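Side-chain contact in putative histidinol-phosphate aminotransferase (Erwinia carotovora atroseptica, PDB 3LY1), which probably acts as a pyridoxal-phosphate-dependent transaminase of the histidinol-phosphate aminotransferase subfamily: residues 196-199 and 204-207. Numbering follows the deposited sequence.
Sequences PMIT and NIIL
Ile-198 reaches from its short helix to the strand and sets the end of its CG1 branch between the side chains of Ile-205 and Leu-207; these three buried residues form the close-packed part. Its CD1 lies 3.8 Å from Leu-207 CB and 4.0 Å from Ile-205 CG2, while its CG1 rests against Ile-205 CB. With CG1 anti to its carbonyl carbon (chi1 -62°) and the chain then extended (chi2 162°), isoleucine is long enough to bring a methyl to the strand. Branching at CB suits Ile-205 to an extended backbone and puts CG2 against Ile-198, and the apolar chain of Leu-207 fits a buried site facing the helix. Helix 195-199 links the neighbouring parallel strands 174-179 and 205-210 of the large mixed sheet as a beta-alpha-beta unit, packing on one face. Strand alternation sends Ile-206 to the other face, against helices 76-88 and 229-235. Ile-194 and Val-178 add apolar packing around Ile-205. The margin is looser at Met-197, a partly exposed selenomethionine touching through CB alone, 3.6 Å from Ile-205 CD1. In the conformer described here its long, flexible chain bends at chi2 and chi3, and its end leads away from the strand.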
loop_
_atom_site.group_PDB
_atom_site.type_symbol
_atom_site.label_atom_id
_atom_site.label_comp_id
_atom_site.label_asym_id
_atom_site.label_seq_id
_atom_site.Cartn_x
_atom_site.Cartn_y
_atom_site.Cartn_z
ATOM N N PRO A 196 -14.155 0.556 -22.360
ATOM C CA PRO A 196 -15.436 0.026 -22.816
ATOM C C PRO A 196 -15.410 -1.486 -23.153
ATOM O O PRO A 196 -16.451 -2.129 -23.045
ATOM C CB PRO A 196 -15.762 0.887 -24.033
ATOM C CG PRO A 196 -15.075 2.175 -23.762
ATOM C CD PRO A 196 -13.768 1.742 -23.134
HETATM N N MSE A 197 -14.257 -2.055 -23.527
HETATM C CA MSE A 197 -14.190 -3.497 -23.793
HETATM C C MSE A 197 -14.475 -4.312 -22.509
HETATM O O MSE A 197 -15.022 -5.407 -22.559
HETATM C CB MSE A 197 -12.840 -3.881 -24.416
HETATM C CG MSE A 197 -12.477 -3.093 -25.695
HETATM SE SE MSE A 197 -13.783 -3.269 -27.113
HETATM C CE MSE A 197 -14.546 -1.474 -27.182
ATOM N N ILE A 198 -14.134 -3.766 -21.356
ATOM C CA ILE A 198 -14.413 -4.441 -20.070
ATOM C C ILE A 198 -15.904 -4.290 -19.695
ATOM O O ILE A 198 -16.583 -5.246 -19.276
ATOM C CB ILE A 198 -13.502 -3.893 -18.950
ATOM C CG1 ILE A 198 -12.023 -4.162 -19.287
ATOM C CG2 ILE A 198 -13.915 -4.485 -17.554
ATOM C CD1 ILE A 198 -11.009 -3.294 -18.481
ATOM N N THR A 199 -16.416 -3.080 -19.848
ATOM C CA THR A 199 -17.855 -2.834 -19.730
ATOM C C THR A 199 -18.679 -3.808 -20.596
ATOM O O THR A 199 -19.715 -4.260 -20.169
ATOM C CB THR A 199 -18.167 -1.413 -20.146
ATOM O OG1 THR A 199 -17.503 -0.541 -19.242
ATOM C CG2 THR A 199 -19.679 -1.120 -20.199
ATOM N N ASN A 204 -10.297 -10.988 -20.553
ATOM C CA ASN A 204 -8.866 -11.079 -20.795
ATOM C C ASN A 204 -8.154 -9.723 -20.737
ATOM O O ASN A 204 -7.072 -9.561 -21.320
ATOM C CB ASN A 204 -8.611 -11.788 -22.129
ATOM C CG ASN A 204 -9.050 -10.980 -23.364
ATOM O OD1 ASN A 204 -9.848 -10.065 -23.279
ATOM N ND2 ASN A 204 -8.552 -11.379 -24.532
ATOM N N ILE A 205 -8.747 -8.754 -20.040
ATOM C CA ILE A 205 -8.147 -7.431 -19.915
ATOM C C ILE A 205 -8.140 -6.953 -18.470
ATOM O O ILE A 205 -9.182 -6.967 -17.819
ATOM C CB ILE A 205 -8.926 -6.326 -20.684
ATOM C CG1 ILE A 205 -9.271 -6.744 -22.105
ATOM C CG2 ILE A 205 -8.134 -5.002 -20.617
ATOM C CD1 ILE A 205 -10.185 -5.735 -22.881
ATOM N N ILE A 206 -6.971 -6.497 -18.005
ATOM C CA ILE A 206 -6.797 -5.704 -16.770
ATOM C C ILE A 206 -6.373 -4.279 -17.210
ATOM O O ILE A 206 -5.343 -4.077 -17.865
ATOM C CB ILE A 206 -5.714 -6.379 -15.814
ATOM C CG1 ILE A 206 -6.149 -7.788 -15.392
ATOM C CG2 ILE A 206 -5.365 -5.500 -14.593
ATOM C CD1 ILE A 206 -4.941 -8.762 -14.921
ATOM N N LEU A 207 -7.211 -3.308 -16.892
ATOM C CA LEU A 207 -6.896 -1.902 -17.046
ATOM C C LEU A 207 -6.380 -1.389 -15.730
ATOM O O LEU A 207 -7.016 -1.569 -14.679
ATOM C CB LEU A 207 -8.133 -1.122 -17.430
ATOM C CG LEU A 207 -8.088 0.399 -17.451
ATOM C CD1 LEU A 207 -6.975 0.902 -18.392
ATOM C CD2 LEU A 207 -9.444 0.917 -17.871
#